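Local coordinates for RNA-directed RNA polymerase (Infectious pancreatic necrosis virus, PDB 3ZED), which probably synthesises viral RNA on an RNA template from ribonucleoside triphosphates, both as free protein and covalently linked to the genomic RNA, at residues 270-278 / 439-447. Numbering follows the deposited sequence.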
loop_
_atom_site.group_PDB
_atom_site.type_symbol
_atom_site.label_atom_id
_atom_site.label_comp_id
_atom_site.label_asym_id
_atom_site.label_seq_id
_atom_site.Cartn_x
_atom_site.Cartn_y
_atom_site.Cartn_z
ATOM N N PHE B 270 12.113 17.852 -13.413
ATOM C CA PHE B 270 12.190 16.521 -13.999
ATOM C C PHE B 270 11.148 16.322 -15.105
ATOM O O PHE B 270 11.525 15.893 -16.189
ATOM C CB PHE B 270 12.054 15.413 -12.928
ATOM C CG PHE B 270 12.188 14.019 -13.495
ATOM C CD1 PHE B 270 13.398 13.579 -14.030
ATOM C CD2 PHE B 270 11.097 13.153 -13.519
ATOM C CE1 PHE B 270 13.522 12.286 -14.558
ATOM C CE2 PHE B 270 11.218 11.856 -14.048
ATOM C CZ PHE B 270 12.428 11.433 -14.563
ATOM N N ILE B 271 9.859 16.620 -14.835
ATOM C CA ILE B 271 8.767 16.439 -15.803
ATOM C C ILE B 271 8.935 17.412 -17.012
ATOM O O ILE B 271 8.674 17.001 -18.147
ATOM C CB ILE B 271 7.341 16.512 -15.133
ATOM C CG1 ILE B 271 6.217 15.963 -16.055
ATOM C CG2 ILE B 271 6.981 17.899 -14.589
ATOM C CD1 ILE B 271 6.245 14.459 -16.284
ATOM N N ARG B 272 9.421 18.659 -16.769
ATOM C CA ARG B 272 9.647 19.669 -17.814
ATOM C C ARG B 272 10.820 19.274 -18.714
ATOM O O ARG B 272 10.700 19.363 -19.938
ATOM C CB ARG B 272 9.880 21.048 -17.177
ATOM C CG ARG B 272 10.423 22.150 -18.113
ATOM C CD ARG B 272 10.311 23.547 -17.521
ATOM N NE ARG B 272 10.759 23.595 -16.128
ATOM C CZ ARG B 272 9.974 23.893 -15.100
ATOM N NH1 ARG B 272 8.700 24.216 -15.299
ATOM N NH2 ARG B 272 10.461 23.894 -13.865
ATOM N N ASP B 273 11.942 18.828 -18.105
ATOM C CA ASP B 273 13.145 18.404 -18.834
ATOM C C ASP B 273 12.885 17.146 -19.630
ATOM O O ASP B 273 13.431 17.012 -20.715
ATOM C CB ASP B 273 14.340 18.183 -17.893
ATOM C CG ASP B 273 15.089 19.432 -17.461
ATOM O OD1 ASP B 273 14.593 20.557 -17.733
ATOM O OD2 ASP B 273 16.166 19.289 -16.842
ATOM N N LEU B 274 12.051 16.233 -19.101
ATOM C CA LEU B 274 11.669 15.000 -19.782
ATOM C C LEU B 274 10.805 15.332 -21.018
ATOM O O LEU B 274 11.104 14.852 -22.111
ATOM C CB LEU B 274 10.930 14.076 -18.803
ATOM C CG LEU B 274 10.594 12.642 -19.244
ATOM C CD1 LEU B 274 11.864 11.839 -19.603
ATOM C CD2 LEU B 274 9.816 11.922 -18.149
ATOM N N GLY B 275 9.792 16.176 -20.838
ATOM C CA GLY B 275 8.894 16.587 -21.907
ATOM C C GLY B 275 9.586 17.284 -23.054
ATOM O O GLY B 275 9.262 17.026 -24.216
ATOM N N ARG B 276 10.570 18.149 -22.727
ATOM C CA ARG B 276 11.356 18.885 -23.712
ATOM C C ARG B 276 12.288 17.947 -24.462
ATOM O O ARG B 276 12.330 18.000 -25.691
ATOM C CB ARG B 276 12.158 20.007 -23.039
ATOM C CG ARG B 276 11.512 21.370 -23.171
ATOM C CD ARG B 276 11.309 22.034 -21.832
ATOM N NE ARG B 276 12.545 22.586 -21.271
ATOM C CZ ARG B 276 12.661 23.821 -20.790
ATOM N NH1 ARG B 276 11.623 24.652 -20.807
ATOM N NH2 ARG B 276 13.820 24.243 -20.300
ATOM N N ALA B 277 13.020 17.085 -23.724
ATOM C CA ALA B 277 13.970 16.117 -24.274
ATOM C C ALA B 277 13.309 15.142 -25.249
ATOM O O ALA B 277 13.902 14.831 -26.275
ATOM C CB ALA B 277 14.633 15.347 -23.149
ATOM N N ALA B 278 12.067 14.699 -24.948
ATOM C CA ALA B 278 11.290 13.766 -25.774
ATOM C C ALA B 278 10.866 14.391 -27.124
ATOM O O ALA B 278 10.645 13.661 -28.091
ATOM C CB ALA B 278 10.065 13.287 -25.008
ATOM N N THR B 439 3.861 14.507 -22.822
ATOM C CA THR B 439 4.858 14.516 -21.734
ATOM C C THR B 439 4.440 13.586 -20.587
ATOM O O THR B 439 5.265 12.793 -20.118
ATOM C CB THR B 439 5.079 15.945 -21.230
ATOM O OG1 THR B 439 5.643 16.696 -22.297
ATOM C CG2 THR B 439 5.993 16.023 -19.994
ATOM N N TRP B 440 3.167 13.664 -20.165
ATOM C CA TRP B 440 2.689 12.830 -19.066
ATOM C C TRP B 440 2.497 11.366 -19.495
ATOM O O TRP B 440 2.704 10.478 -18.668
ATOM C CB TRP B 440 1.435 13.411 -18.428
ATOM C CG TRP B 440 1.784 14.388 -17.347
ATOM C CD1 TRP B 440 1.965 15.737 -17.481
ATOM C CD2 TRP B 440 2.109 14.070 -15.988
ATOM N NE1 TRP B 440 2.303 16.290 -16.266
ATOM C CE2 TRP B 440 2.398 15.288 -15.331
ATOM C CE3 TRP B 440 2.159 12.873 -15.252
ATOM C CZ2 TRP B 440 2.771 15.338 -13.982
ATOM C CZ3 TRP B 440 2.480 12.929 -13.905
ATOM C CH2 TRP B 440 2.787 14.150 -13.284
ATOM N N ALA B 441 2.186 11.108 -20.784
ATOM C CA ALA B 441 2.104 9.740 -21.335
ATOM C C ALA B 441 3.511 9.116 -21.329
ATOM O O ALA B 441 3.639 7.938 -21.027
ATOM C CB ALA B 441 1.542 9.762 -22.758
ATOM N N THR B 442 4.563 9.930 -21.581
ATOM C CA THR B 442 5.968 9.504 -21.571
ATOM C C THR B 442 6.393 9.156 -20.146
ATOM O O THR B 442 6.993 8.102 -19.928
ATOM C CB THR B 442 6.867 10.602 -22.173
ATOM O OG1 THR B 442 6.383 10.899 -23.478
ATOM C CG2 THR B 442 8.347 10.190 -22.251
ATOM N N PHE B 443 6.084 10.042 -19.177
ATOM C CA PHE B 443 6.431 9.774 -17.792
ATOM C C PHE B 443 5.754 8.512 -17.328
ATOM O O PHE B 443 6.443 7.610 -16.858
ATOM C CB PHE B 443 6.069 10.946 -16.864
ATOM C CG PHE B 443 6.261 10.607 -15.402
ATOM C CD1 PHE B 443 7.539 10.394 -14.879
ATOM C CD2 PHE B 443 5.163 10.407 -14.569
ATOM C CE1 PHE B 443 7.718 10.024 -13.536
ATOM C CE2 PHE B 443 5.338 10.022 -13.227
ATOM C CZ PHE B 443 6.615 9.834 -12.719
ATOM N N ALA B 444 4.422 8.418 -17.501
ATOM C CA ALA B 444 3.636 7.286 -17.001
ATOM C C ALA B 444 3.978 5.958 -17.664
ATOM O O ALA B 444 4.168 4.969 -16.952
ATOM C CB ALA B 444 2.148 7.571 -17.154
ATOM N N MET B 445 4.074 5.932 -19.007
ATOM C CA MET B 445 4.283 4.690 -19.749
ATOM C C MET B 445 5.727 4.306 -19.969
ATOM O O MET B 445 6.047 3.122 -19.944
ATOM C CB MET B 445 3.599 4.756 -21.141
ATOM C CG MET B 445 2.089 5.060 -21.111
ATOM S SD MET B 445 1.085 4.077 -19.938
ATOM C CE MET B 445 1.327 2.439 -20.578
ATOM N N ASN B 446 6.578 5.274 -20.247
ATOM C CA ASN B 446 7.927 4.968 -20.680
ATOM C C ASN B 446 9.006 5.109 -19.628
ATOM O O ASN B 446 10.074 4.529 -19.822
ATOM C CB ASN B 446 8.286 5.858 -21.888
ATOM C CG ASN B 446 7.307 5.769 -23.035
ATOM O OD1 ASN B 446 6.550 6.687 -23.289
ATOM N ND2 ASN B 446 7.321 4.679 -23.775
ATOM N N VAL B 447 8.782 5.882 -18.552
ATOM C CA VAL B 447 9.865 6.091 -17.580
ATOM C C VAL B 447 9.487 5.648 -16.160
ATOM O O VAL B 447 10.260 4.913 -15.546
ATOM C CB VAL B 447 10.346 7.576 -17.601
ATOM C CG1 VAL B 447 11.382 7.865 -16.511
ATOM C CG2 VAL B 447 10.878 7.974 -18.980
HETATM O O HOH W 1 6.956 15.980 -24.598
#
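Ile-271 lays its end methyl over one face of the Trp-440 indole, a CH-pi contact in which CD1 stands 4.2 Å from the centroid of the six-membered ring and only 15° off its normal. CG1 follows over the pyrrole side of the same face, 3.9 Å from Trp-440 NE1. This branch reaches the indole because CG1 lies anti to the Ile-271 backbone N (chi1 -165°). CD1 also meets Phe-443 CB at 3.6 Å, and so fills the notch between two side chains one helical turn apart. The Phe-270 ring uses its edge instead: Phe-443 CE1 lies in its plane, 4.0 Å from Phe-270 CE2, and Val-447 CG1 meets CZ near the plane of the same ring, the two side chains pointing at each other head on. Leu-274 spans Phe-443 and Val-447, with CD2 at the edge of the Phe-443 ring and CD1 4.0 Å from Val-447 CG2.

Where Gly-275 faces Thr-439, the backbones come closest, CA to CA 4.5 Å. Lacking a side chain, Gly-275 lets Thr-439 OG1 approach to 3.3 Å from its CA, while Thr-439 CG2 rests against the carbonyl oxygen of Ile-271. No direct hydrogen bond crosses the interface; one water bridges it, donating to both Gly-275 O and Thr-439 OG1. That hydroxyl also bonds the backbone of another protein's chain.

The pair exemplifies helices packed nearly at right angles: the axes of segments 270-278 and 439-447 come within 9.2 Å and are inclined at 102°, within the palm family region of this birnavirus polymerase. Phe-270 also pairs edge-to-face with Phe-294. Helix 326-340 closes the aromatic side, its Leu-331 touching Phe-270, Trp-440 and Phe-443; Trp-219 O accepts a bond from the indole NE1. Helix 412-426 packs on Ala-444 and Met-445, while Arg-732 of helix 724-732 touches Thr-442.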